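Local coordinates for Lin1944 protein (Listeria innocua, PDB 3D7L) that is of unknown specific function but probably works as an oxidoreductase of the short-chain dehydrogenase/reductase type, at residues 6-11 / 18-23; 61-66 / 188-193; 75-80 / 124-129; 116-121 / 196-201; 44-49 / 97-102. All blocks are in the same frame, centred on the assembly; numbering follows the deposited sequence.

Interaction 1: 6-11 / 18-23; sequences ILLIGA and AVKERL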
# COMPACT_ATOMS: atom_id res chain seq x y z
N ILE D 6 16.60 18.89 10.98
CA ILE D 6 15.47 18.00 10.68
C ILE D 6 14.28 18.77 10.09
O ILE D 6 13.82 19.78 10.65
CB ILE D 6 15.00 17.24 11.95
CG1 ILE D 6 16.15 16.41 12.54
CG2 ILE D 6 13.80 16.35 11.64
CD1 ILE D 6 15.87 15.88 13.93
N LEU D 7 13.77 18.28 8.96
CA LEU D 7 12.53 18.81 8.40
C LEU D 7 11.38 17.95 8.90
O LEU D 7 11.31 16.74 8.62
CB LEU D 7 12.58 18.82 6.87
CG LEU D 7 11.30 19.28 6.16
CD1 LEU D 7 10.98 20.76 6.42
CD2 LEU D 7 11.38 19.00 4.63
N LEU D 8 10.49 18.58 9.66
CA LEU D 8 9.37 17.87 10.24
C LEU D 8 8.09 18.32 9.56
O LEU D 8 7.63 19.46 9.77
CB LEU D 8 9.31 18.11 11.76
CG LEU D 8 8.10 17.60 12.56
CD1 LEU D 8 7.80 16.12 12.33
CD2 LEU D 8 8.30 17.89 14.04
N ILE D 9 7.52 17.43 8.74
CA ILE D 9 6.27 17.72 8.02
C ILE D 9 5.13 17.18 8.85
O ILE D 9 5.13 16.01 9.21
CB ILE D 9 6.26 17.11 6.58
CG1 ILE D 9 7.44 17.68 5.77
CG2 ILE D 9 4.96 17.45 5.82
CD1 ILE D 9 8.32 16.65 5.12
N GLY D 10 4.16 18.05 9.17
CA GLY D 10 3.00 17.67 10.00
C GLY D 10 3.16 18.07 11.46
O GLY D 10 2.48 17.54 12.33
N ALA D 11 4.05 19.03 11.71
CA ALA D 11 4.45 19.40 13.08
C ALA D 11 3.32 19.92 13.98
O ALA D 11 3.39 19.75 15.19
CB ALA D 11 5.60 20.40 13.05
N ALA D 18 4.02 16.24 19.32
CA ALA D 18 4.78 15.38 20.25
C ALA D 18 6.15 15.02 19.68
O ALA D 18 7.12 14.93 20.43
CB ALA D 18 4.01 14.12 20.58
N VAL D 19 6.22 14.83 18.36
CA VAL D 19 7.49 14.51 17.70
C VAL D 19 8.43 15.71 17.80
O VAL D 19 9.56 15.57 18.25
CB VAL D 19 7.31 14.01 16.22
CG1 VAL D 19 8.66 13.83 15.52
CG2 VAL D 19 6.55 12.66 16.21
N LYS D 20 7.93 16.88 17.42
CA LYS D 20 8.68 18.13 17.53
C LYS D 20 9.30 18.30 18.94
O LYS D 20 10.47 18.64 19.07
CB LYS D 20 7.76 19.31 17.20
CG LYS D 20 8.48 20.68 17.01
CD LYS D 20 7.44 21.78 16.82
CE LYS D 20 8.06 23.18 16.76
NZ LYS D 20 8.62 23.59 18.09
N GLU D 21 8.50 18.03 19.97
CA GLU D 21 8.95 18.21 21.34
C GLU D 21 10.17 17.39 21.72
O GLU D 21 11.06 17.88 22.43
CB GLU D 21 7.81 17.95 22.31
CG GLU D 21 8.01 18.65 23.64
CD GLU D 21 6.71 18.80 24.44
OE1 GLU D 21 6.77 19.44 25.52
OE2 GLU D 21 5.66 18.29 24.00
N ARG D 22 10.21 16.13 21.28
CA ARG D 22 11.38 15.28 21.49
C ARG D 22 12.57 15.75 20.66
O ARG D 22 13.62 16.05 21.21
CB ARG D 22 11.09 13.80 21.18
CG ARG D 22 10.28 13.10 22.25
CD ARG D 22 10.56 11.60 22.30
NE ARG D 22 11.83 11.33 22.98
CZ ARG D 22 12.00 11.25 24.29
NH1 ARG D 22 10.98 11.42 25.13
NH2 ARG D 22 13.21 11.01 24.78
N LEU D 23 12.40 15.83 19.33
CA LEU D 23 13.49 16.13 18.39
C LEU D 23 14.13 17.52 18.56
O LEU D 23 15.32 17.70 18.29
CB LEU D 23 13.03 15.91 16.94
CG LEU D 23 12.37 14.56 16.57
CD1 LEU D 23 12.08 14.48 15.07
CD2 LEU D 23 13.19 13.37 17.01
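The first beta-alpha-beta unit of a Rossmann fold places Ile6 and Leu8 of strand 5-9 against Val19, Lys20 and Leu23 of helix 14-23. Strand and helix run almost antiparallel here, 166° between their directions with axes 9.9 Å apart, the course of the first strand and helix in a right-handed beta-alpha-beta unit. Leu8 makes the most intimate contact. Its CG stands anti to the backbone N (chi1 172°), which sends the two methyls forward to separate targets. CD2 presses close against the helix backbone at Lys20, 3.5 Å from CA and equally near CB, while CD1 lies 4.0 Å from CG1 of Val19. One turn further along the helix, Ile6 and Leu23 cross at about a right angle, CD1 of Ile6 resting 4.1 Å from CB of Leu23. At the other end Ala11 CB comes alongside the Lys20 stem, 4.4 Å from CD. The ammonium end of that lysine leads away from the strand and forms a salt bridge with Glu24. Ile6 also reaches Val190 of helix 179-191, and Val19 touches Phe186, so a second helix continues the same apolar layer. Gly10, with a positive phi of 99°, opens the glycine-rich turn between strand and helix, the place where relatives of this family wrap the phosphates of a dinucleotide. No hydrogen bond crosses from strand to helix. Shape and burial of aliphatic groups therefore hold the two elements together, and Lys20, the charged residue that takes part, lends only its hydrocarbon stem.

Interaction 2: 61-66 / 188-193; sequences AIVSAT and KSVFGA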
# COMPACT_ATOMS: atom_id res chain seq x y z
N ALA D 61 17.61 14.91 8.28
CA ALA D 61 16.46 14.00 8.43
C ALA D 61 15.21 14.65 7.90
O ALA D 61 15.01 15.85 8.06
CB ALA D 61 16.24 13.60 9.88
N ILE D 62 14.36 13.83 7.28
CA ILE D 62 13.05 14.25 6.82
C ILE D 62 12.07 13.28 7.49
O ILE D 62 12.19 12.05 7.36
CB ILE D 62 12.92 14.18 5.28
CG1 ILE D 62 13.86 15.20 4.60
CG2 ILE D 62 11.44 14.40 4.85
CD1 ILE D 62 13.98 15.01 3.10
N VAL D 63 11.14 13.88 8.23
CA VAL D 63 10.20 13.20 9.08
C VAL D 63 8.82 13.61 8.64
O VAL D 63 8.47 14.77 8.65
CB VAL D 63 10.35 13.61 10.54
CG1 VAL D 63 9.35 12.85 11.39
CG2 VAL D 63 11.78 13.40 11.06
N SER D 64 8.01 12.62 8.28
CA SER D 64 6.64 12.86 7.89
C SER D 64 5.74 12.32 8.98
O SER D 64 5.72 11.10 9.22
CB SER D 64 6.34 12.15 6.57
OG SER D 64 4.94 12.11 6.31
N ALA D 65 5.04 13.23 9.66
CA ALA D 65 3.96 12.86 10.58
C ALA D 65 2.65 13.44 10.02
O ALA D 65 1.88 14.11 10.71
CB ALA D 65 4.26 13.39 11.96
N THR D 66 2.43 13.20 8.73
CA THR D 66 1.38 13.88 7.96
C THR D 66 0.72 12.88 7.02
O THR D 66 1.16 11.74 6.91
CB THR D 66 1.97 15.08 7.14
OG1 THR D 66 0.91 15.97 6.78
CG2 THR D 66 2.72 14.60 5.86
N LYS D 188 14.10 7.28 17.69
CA LYS D 188 14.83 6.06 17.39
C LYS D 188 15.19 6.02 15.90
O LYS D 188 16.34 5.76 15.56
CB LYS D 188 14.00 4.83 17.80
CG LYS D 188 14.69 3.51 17.56
CD LYS D 188 13.80 2.33 17.98
CE LYS D 188 14.46 1.00 17.60
NZ LYS D 188 15.74 0.73 18.30
N SER D 189 14.22 6.32 15.03
CA SER D 189 14.49 6.37 13.58
C SER D 189 15.51 7.44 13.20
O SER D 189 16.44 7.14 12.46
CB SER D 189 13.21 6.53 12.76
OG SER D 189 13.54 6.48 11.40
N VAL D 190 15.39 8.65 13.72
CA VAL D 190 16.31 9.73 13.34
C VAL D 190 17.72 9.53 13.90
O VAL D 190 18.72 9.74 13.20
CB VAL D 190 15.73 11.13 13.74
CG1 VAL D 190 16.77 12.28 13.55
CG2 VAL D 190 14.45 11.41 12.98
N PHE D 191 17.82 9.14 15.17
CA PHE D 191 19.11 9.18 15.87
C PHE D 191 19.79 7.83 15.97
O PHE D 191 20.99 7.76 16.22
CB PHE D 191 18.93 9.81 17.25
CG PHE D 191 18.73 11.30 17.19
CD1 PHE D 191 19.81 12.15 17.00
CD2 PHE D 191 17.46 11.84 17.30
CE1 PHE D 191 19.63 13.54 16.93
CE2 PHE D 191 17.26 13.22 17.25
CZ PHE D 191 18.35 14.07 17.04
N GLY D 192 19.00 6.76 15.82
CA GLY D 192 19.53 5.39 15.70
C GLY D 192 20.14 5.16 14.31
O GLY D 192 20.36 6.11 13.55
N ALA D 193 20.41 3.90 13.99
CA ALA D 193 21.16 3.59 12.77
C ALA D 193 20.56 2.46 11.96
O ALA D 193 21.23 1.89 11.08
CB ALA D 193 22.63 3.28 13.10
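Val190, near the end of helix 179-191, sets its two methyls on two residues of strand 59-64, Ala61 and Val63. The torsion of the helical valine decides which methyl does what. With CG1 anti to the backbone N (chi1 172°), that methyl leans on Ala61, 3.9 Å from its CB, whereas CG2 stands beside the backbone N and meets CG2 of Val63 at 3.8 Å. Val63 has nearly the same rotamer (chi1 -179°), and it too uses CG2, the branch beside its backbone N. The two valines cross at about a right angle, branch against branch. CG2 of Val190 is also 4.2 Å from CB of Ala61, and the fork of the valine thus straddles the strand positions instead of touching at a single point. The neighbouring Phe191 ring receives Val190 CG1 on one face, 3.8 Å above the plane and toward the rim, and has a cation-pi contact with Lys26 as well. Just beyond, Gly192 leaves helical geometry while its N still bonds to Lys188 O at 2.9 Å. Ser189, one residue before the valine, hydrogen-bonds through OG to Thr111 and Asn153, which ties this helix end to two further strands. A late helix laid over the central strands of a parallel sheet belongs to the doubly wound Rossmann architecture of short-chain dehydrogenases/reductases.

Interaction 3: 75-80 / 124-129; sequences TELTPE and QGASAA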
# COMPACT_ATOMS: atom_id res chain seq x y z
N THR D 75 -18.76 -0.10 2.09
CA THR D 75 -19.76 -0.07 1.03
C THR D 75 -20.05 1.36 0.54
O THR D 75 -20.77 1.54 -0.44
CB THR D 75 -21.06 -0.79 1.44
OG1 THR D 75 -21.59 -0.17 2.62
CG2 THR D 75 -20.78 -2.29 1.74
N GLU D 76 -19.49 2.36 1.22
CA GLU D 76 -19.61 3.78 0.83
C GLU D 76 -18.31 4.30 0.24
O GLU D 76 -18.21 5.46 -0.13
CB GLU D 76 -19.93 4.63 2.07
CG GLU D 76 -21.39 4.87 2.36
CD GLU D 76 -22.24 3.63 2.22
OE1 GLU D 76 -23.02 3.58 1.25
OE2 GLU D 76 -22.11 2.69 3.06
N LEU D 77 -17.30 3.44 0.21
CA LEU D 77 -15.97 3.83 -0.24
C LEU D 77 -15.90 3.71 -1.76
O LEU D 77 -15.80 2.62 -2.30
CB LEU D 77 -14.90 2.96 0.43
CG LEU D 77 -13.42 3.20 0.13
CD1 LEU D 77 -13.01 4.67 0.30
CD2 LEU D 77 -12.56 2.26 0.96
N THR D 78 -15.99 4.83 -2.46
CA THR D 78 -15.93 4.80 -3.91
C THR D 78 -14.49 4.98 -4.39
O THR D 78 -13.63 5.41 -3.63
CB THR D 78 -16.79 5.92 -4.53
OG1 THR D 78 -16.26 7.19 -4.17
CG2 THR D 78 -18.23 5.80 -4.06
N PRO D 79 -14.22 4.69 -5.69
CA PRO D 79 -12.92 5.07 -6.24
C PRO D 79 -12.53 6.54 -5.97
O PRO D 79 -11.38 6.80 -5.60
CB PRO D 79 -13.10 4.82 -7.74
CG PRO D 79 -14.12 3.71 -7.79
CD PRO D 79 -15.08 4.05 -6.70
N GLU D 80 -13.48 7.47 -6.12
CA GLU D 80 -13.22 8.89 -5.91
C GLU D 80 -12.78 9.17 -4.48
O GLU D 80 -11.80 9.88 -4.27
CB GLU D 80 -14.45 9.75 -6.24
CG GLU D 80 -14.79 9.84 -7.72
CD GLU D 80 -15.60 8.64 -8.25
OE1 GLU D 80 -15.77 7.64 -7.51
OE2 GLU D 80 -16.08 8.72 -9.40
N GLN D 124 -14.60 1.22 8.82
CA GLN D 124 -14.19 2.51 8.22
C GLN D 124 -12.69 2.66 7.92
O GLN D 124 -12.27 3.68 7.33
CB GLN D 124 -14.70 3.70 9.03
CG GLN D 124 -16.20 3.73 9.11
CD GLN D 124 -16.75 5.03 9.65
OE1 GLN D 124 -17.57 5.04 10.57
NE2 GLN D 124 -16.31 6.14 9.08
N GLY D 125 -11.90 1.65 8.30
CA GLY D 125 -10.46 1.75 8.17
C GLY D 125 -9.79 1.23 6.90
O GLY D 125 -8.58 1.31 6.81
N ALA D 126 -10.55 0.73 5.93
CA ALA D 126 -9.97 0.01 4.78
C ALA D 126 -9.01 0.86 3.95
O ALA D 126 -7.96 0.37 3.50
CB ALA D 126 -11.06 -0.57 3.86
N SER D 127 -9.39 2.12 3.75
CA SER D 127 -8.59 3.02 2.95
C SER D 127 -7.32 3.45 3.70
O SER D 127 -6.24 3.52 3.12
CB SER D 127 -9.46 4.20 2.54
OG SER D 127 -8.75 5.07 1.68
N ALA D 128 -7.44 3.71 5.00
CA ALA D 128 -6.23 4.03 5.78
C ALA D 128 -5.30 2.78 5.90
O ALA D 128 -4.07 2.87 5.80
CB ALA D 128 -6.62 4.59 7.15
N ALA D 129 -5.91 1.61 6.08
CA ALA D 129 -5.18 0.34 6.07
C ALA D 129 -4.31 0.18 4.79
O ALA D 129 -3.11 -0.06 4.88
CB ALA D 129 -6.17 -0.85 6.18
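The shortest polar bond here, 2.8 Å from Ala129 N to Gly125 O, lies in the opening turn of helix 126-142, which carries Ala126 and Ser127 against Leu77. In the Rossmann fold of short-chain dehydrogenases/reductases, this helix and helix 79-100 usually build the main dimer interface, and the second subunit is indeed close: Ala126 packs on its Phe138, and Gln124 N bonds to its Glu145. The same helix carries the catalytic tyrosine and lysine in classical members of the family; its opening residues in this protein are Ala126 to Ala129, without a tyrosine among them.

Across the contact, Leu77 does the work alone. It is held with CG trans to N (chi1 -179°), so that CD2 reaches the helix, 4.3 Å from CB of Ala126. Ser127 contributes carbon to this apolar patch, while its OG is taken up elsewhere by Thr85 of helix 79-100. The serine hence serves two neighbours, with its methylene on the leucine and its hydroxyl on the adjoining helix. Thr78, next after the leucine, is the N-cap of helix 79-100, its OG1 bonded to Lys81 N. Before the leucine, Thr75 OG1 donates to Glu76 OE2 at 2.9 Å, coming from above the carboxylate plane. The nearest approach between the segments is methyl to methylene, Leu77 CD2 to Ser127 CB, at 4.0 Å.

Interaction 4: 116-121 / 196-201; sequences IMMEDP and GESYQV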
# COMPACT_ATOMS: atom_id res chain seq x y z
N ILE D 116 -1.74 1.40 13.14
CA ILE D 116 -2.27 0.09 13.53
C ILE D 116 -3.43 -0.40 12.64
O ILE D 116 -3.73 -1.57 12.61
CB ILE D 116 -2.73 0.11 15.03
CG1 ILE D 116 -2.77 -1.33 15.61
CG2 ILE D 116 -4.02 0.88 15.17
CD1 ILE D 116 -3.08 -1.41 17.07
N MSE D 117 -4.09 0.49 11.92
CA MSE D 117 -5.26 0.06 11.15
C MSE D 117 -4.94 -0.96 10.05
O MSE D 117 -5.81 -1.72 9.65
CB MSE D 117 -6.00 1.25 10.56
CG MSE D 117 -6.93 1.84 11.57
SE MSE D 117 -7.96 3.26 10.77
CE MSE D 117 -6.89 4.75 11.32
N MSE D 118 -3.69 -0.97 9.57
CA MSE D 118 -3.24 -2.02 8.65
C MSE D 118 -3.09 -3.42 9.28
O MSE D 118 -3.06 -4.41 8.56
CB MSE D 118 -1.92 -1.62 8.00
CG MSE D 118 -0.76 -1.58 9.00
SE MSE D 118 0.95 -1.31 8.12
CE MSE D 118 2.08 -1.10 9.68
N GLU D 119 -2.97 -3.50 10.61
CA GLU D 119 -2.69 -4.78 11.32
C GLU D 119 -3.82 -5.26 12.24
O GLU D 119 -3.97 -6.45 12.48
CB GLU D 119 -1.43 -4.68 12.18
CG GLU D 119 -0.23 -4.05 11.47
CD GLU D 119 1.13 -4.63 11.91
OE1 GLU D 119 1.29 -5.88 11.86
OE2 GLU D 119 2.04 -3.82 12.28
N ASP D 120 -4.59 -4.31 12.76
CA ASP D 120 -5.66 -4.58 13.73
C ASP D 120 -6.86 -3.78 13.24
O ASP D 120 -7.15 -2.70 13.78
CB ASP D 120 -5.21 -4.07 15.10
CG ASP D 120 -6.04 -4.59 16.25
OD1 ASP D 120 -7.18 -5.10 16.05
OD2 ASP D 120 -5.55 -4.47 17.40
N PRO D 121 -7.52 -4.28 12.17
CA PRO D 121 -8.42 -3.40 11.40
C PRO D 121 -9.72 -3.03 12.10
O PRO D 121 -10.22 -3.79 12.96
CB PRO D 121 -8.70 -4.20 10.13
CG PRO D 121 -8.50 -5.63 10.52
CD PRO D 121 -7.43 -5.63 11.57
N GLY D 196 14.87 0.16 7.03
CA GLY D 196 13.91 -0.84 6.56
C GLY D 196 13.00 -1.35 7.65
O GLY D 196 12.35 -2.39 7.48
N GLU D 197 12.95 -0.62 8.77
CA GLU D 197 12.18 -1.02 9.93
C GLU D 197 10.81 -0.37 9.97
O GLU D 197 10.62 0.74 9.48
CB GLU D 197 12.93 -0.68 11.21
CG GLU D 197 14.33 -1.31 11.34
CD GLU D 197 14.32 -2.83 11.33
OE1 GLU D 197 13.33 -3.48 11.77
OE2 GLU D 197 15.32 -3.39 10.83
N SER D 198 9.86 -1.13 10.51
CA SER D 198 8.53 -0.66 10.91
C SER D 198 8.51 -0.75 12.44
O SER D 198 8.57 -1.85 13.02
CB SER D 198 7.44 -1.54 10.26
OG SER D 198 6.14 -1.23 10.77
N TYR D 199 8.49 0.41 13.09
CA TYR D 199 8.48 0.51 14.54
C TYR D 199 7.05 0.62 14.99
O TYR D 199 6.45 1.69 14.88
CB TYR D 199 9.27 1.75 15.01
CG TYR D 199 10.75 1.70 14.71
CD1 TYR D 199 11.49 0.54 14.93
CD2 TYR D 199 11.43 2.81 14.21
CE1 TYR D 199 12.86 0.47 14.66
CE2 TYR D 199 12.81 2.76 13.94
CZ TYR D 199 13.51 1.59 14.18
OH TYR D 199 14.85 1.50 13.91
N GLN D 200 6.49 -0.48 15.49
CA GLN D 200 5.11 -0.50 15.95
C GLN D 200 5.07 0.08 17.37
O GLN D 200 5.89 -0.28 18.20
CB GLN D 200 4.60 -1.94 15.98
CG GLN D 200 4.74 -2.74 14.66
CD GLN D 200 4.56 -4.25 14.90
OE1 GLN D 200 4.88 -4.76 15.98
NE2 GLN D 200 4.01 -4.94 13.92
N VAL D 201 4.16 1.01 17.64
CA VAL D 201 3.95 1.49 19.02
C VAL D 201 2.48 1.17 19.35
O VAL D 201 1.61 2.05 19.25
CB VAL D 201 4.28 3.02 19.22
CG1 VAL D 201 4.24 3.42 20.71
CG2 VAL D 201 5.66 3.39 18.65
O HOH W 1 4.68 -3.41 11.01
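Glu119 and Gln200 both turn CG to the side of their own backbone N, with chi1 of Gln200 at -54°, and so their polar ends converge over the edge of the sheet. The glutamine then runs out extended, while the glutamate bends at its second torsion, and the two chains cross at about a right angle. Strand 198-201 is the last strand of this Rossmann sheet within the chain; residues 116-121 follow strand 108-113 and begin with a 3-10 turn.

Gln200 NE2 donates to Glu119 OE2 at 2.8 Å. The bond is bent, 134° at the hydrogen; the two planes stand 51° apart, and the amide arrives on the syn side, somewhat out of the carboxylate plane. OE2 is gripped by more than this amide, since Tyr202 OH and a water bond to it too, a cluster that would probably stabilise the ionised carboxylate. Alongside, the chain of selenomethionine Met118 runs extended beyond CG, and its CE comes within 4.2 Å of Ser198 OG; the same side chain packs on Ala137 of the second subunit. The water completes the join: it donates to Glu119 OE2 at 3.0 Å and is hydrogen-bonded to Ser198 OG at 2.6 Å.

Interaction 5: 44-49 / 97-102; sequences TNIDSI and VLLGID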
# COMPACT_ATOMS: atom_id res chain seq x y z
N THR D 44 -0.14 16.76 -1.62
CA THR D 44 -0.88 16.21 -2.78
C THR D 44 -0.43 16.82 -4.11
O THR D 44 -0.85 16.37 -5.19
CB THR D 44 -2.41 16.36 -2.67
OG1 THR D 44 -2.78 17.70 -2.97
CG2 THR D 44 -2.94 15.96 -1.29
N ASN D 45 0.43 17.84 -4.04
CA ASN D 45 0.87 18.54 -5.22
C ASN D 45 2.40 18.43 -5.37
O ASN D 45 3.16 18.92 -4.53
CB ASN D 45 0.36 19.98 -5.14
CG ASN D 45 0.71 20.81 -6.35
OD1 ASN D 45 1.89 21.13 -6.59
ND2 ASN D 45 -0.31 21.21 -7.10
N ILE D 46 2.83 17.75 -6.44
CA ILE D 46 4.24 17.51 -6.78
C ILE D 46 5.10 18.79 -6.84
O ILE D 46 6.16 18.86 -6.20
CB ILE D 46 4.34 16.75 -8.13
CG1 ILE D 46 3.76 15.34 -8.00
CG2 ILE D 46 5.77 16.65 -8.64
CD1 ILE D 46 3.21 14.78 -9.32
N ASP D 47 4.66 19.80 -7.59
CA ASP D 47 5.45 21.04 -7.68
C ASP D 47 5.59 21.73 -6.34
O ASP D 47 6.65 22.26 -6.04
CB ASP D 47 4.88 22.00 -8.72
CG ASP D 47 4.99 21.45 -10.12
OD1 ASP D 47 6.00 21.72 -10.80
OD2 ASP D 47 4.07 20.70 -10.52
N SER D 48 4.54 21.69 -5.53
CA SER D 48 4.57 22.20 -4.16
C SER D 48 5.63 21.49 -3.29
O SER D 48 6.37 22.12 -2.53
CB SER D 48 3.18 22.07 -3.54
OG SER D 48 3.19 22.39 -2.16
N ILE D 49 5.73 20.16 -3.39
CA ILE D 49 6.78 19.45 -2.65
C ILE D 49 8.17 19.90 -3.13
O ILE D 49 9.07 20.15 -2.32
CB ILE D 49 6.64 17.91 -2.76
CG1 ILE D 49 5.39 17.41 -2.02
CG2 ILE D 49 7.87 17.22 -2.21
CD1 ILE D 49 4.86 16.13 -2.56
N VAL D 97 9.50 11.19 -0.30
CA VAL D 97 10.72 10.38 -0.45
C VAL D 97 11.24 10.49 -1.88
O VAL D 97 12.43 10.81 -2.09
CB VAL D 97 10.48 8.90 -0.06
CG1 VAL D 97 11.65 8.05 -0.45
CG2 VAL D 97 10.15 8.78 1.43
N LEU D 98 10.38 10.26 -2.87
CA LEU D 98 10.86 10.31 -4.26
C LEU D 98 11.47 11.67 -4.63
O LEU D 98 12.38 11.73 -5.45
CB LEU D 98 9.75 9.95 -5.27
CG LEU D 98 9.07 8.59 -5.03
CD1 LEU D 98 8.03 8.36 -6.08
CD2 LEU D 98 10.08 7.43 -5.02
N LEU D 99 10.95 12.75 -4.06
CA LEU D 99 11.44 14.11 -4.38
C LEU D 99 12.49 14.67 -3.39
O LEU D 99 13.12 15.69 -3.68
CB LEU D 99 10.26 15.07 -4.55
CG LEU D 99 9.25 14.68 -5.64
CD1 LEU D 99 7.92 15.40 -5.50
CD2 LEU D 99 9.80 14.84 -7.06
N GLY D 100 12.69 13.99 -2.26
CA GLY D 100 13.55 14.46 -1.17
C GLY D 100 14.93 13.83 -0.96
O GLY D 100 15.72 14.34 -0.15
N ILE D 101 15.26 12.75 -1.68
CA ILE D 101 16.57 12.08 -1.52
C ILE D 101 17.73 13.05 -1.74
O ILE D 101 18.73 13.03 -1.00
CB ILE D 101 16.70 10.81 -2.41
CG1 ILE D 101 15.63 9.77 -2.05
CG2 ILE D 101 18.08 10.17 -2.27
CD1 ILE D 101 15.41 8.69 -3.14
N ASP D 102 17.57 13.93 -2.72
CA ASP D 102 18.58 14.90 -3.10
C ASP D 102 18.74 16.00 -2.04
O ASP D 102 19.74 16.71 -2.02
CB ASP D 102 18.27 15.50 -4.49
CG ASP D 102 18.84 14.66 -5.64
OD1 ASP D 102 19.83 13.92 -5.42
OD2 ASP D 102 18.34 14.75 -6.79
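No aromatic ring enters where Ile46 and Ile49 meet Leu99; the flat group of note is the amide of Asn45, just before the helix that carries both isoleucines. Its OD1 accepts from Ser48 N at 2.9 Å, the donor lying in the carbonyl plane and the bond fairly straight at 162°. This N-cap satisfies a backbone N-H in the first turn of helix 46-56.

The packing itself is aliphatic. Leu99 CD1 fits between the two isoleucines, 3.8 Å from CG2 of Ile49 and 4.0 Å from CG2 of Ile46. A chi1 of -68° puts CG1 beside the backbone N of Ile49 and leaves CG2 anti to it, facing the leucine, whose CB it also meets at 4.0 Å. Each isoleucine crosses Leu99 at about a right angle, and the same methyl, CD1, meets both. Ile49 is buried, and touches Asn95 and Leu96 as well.

Helix 46-56 thus lies against the C-terminal part of helix 79-100. Val97 of the latter turns to Phe110 and Leu112 of strand 108-113, and Pro79 of the second subunit packs on both Ile46 and Leu99 at the dimer boundary.

In the fold
Interactions 1 and 2, with centres 9 Å apart, meet through neighbouring strands: Ile9 N lies 2.8 Å from Val63 O, probably a hydrogen bond, and Ile6 packs on Val63. Interaction 5 belongs to the helices on the other side of the sheet and touches interaction 2 where Ile62 CD1 comes 3.7 Å from Gly100 O. Interaction 3 shares helix 79-100 with interaction 5, but their centres are about 25 Å apart; both touch the second subunit, as does interaction 4. Ala129 CB, 3.6 Å from Met117 O, joins interactions 3 and 4, and Tyr199 CE1 of interaction 4 lies 3.4 Å from Lys188 CE of interaction 2. By family analogy, a dinucleotide would probably bind beside the glycine-rich turn of interaction 1.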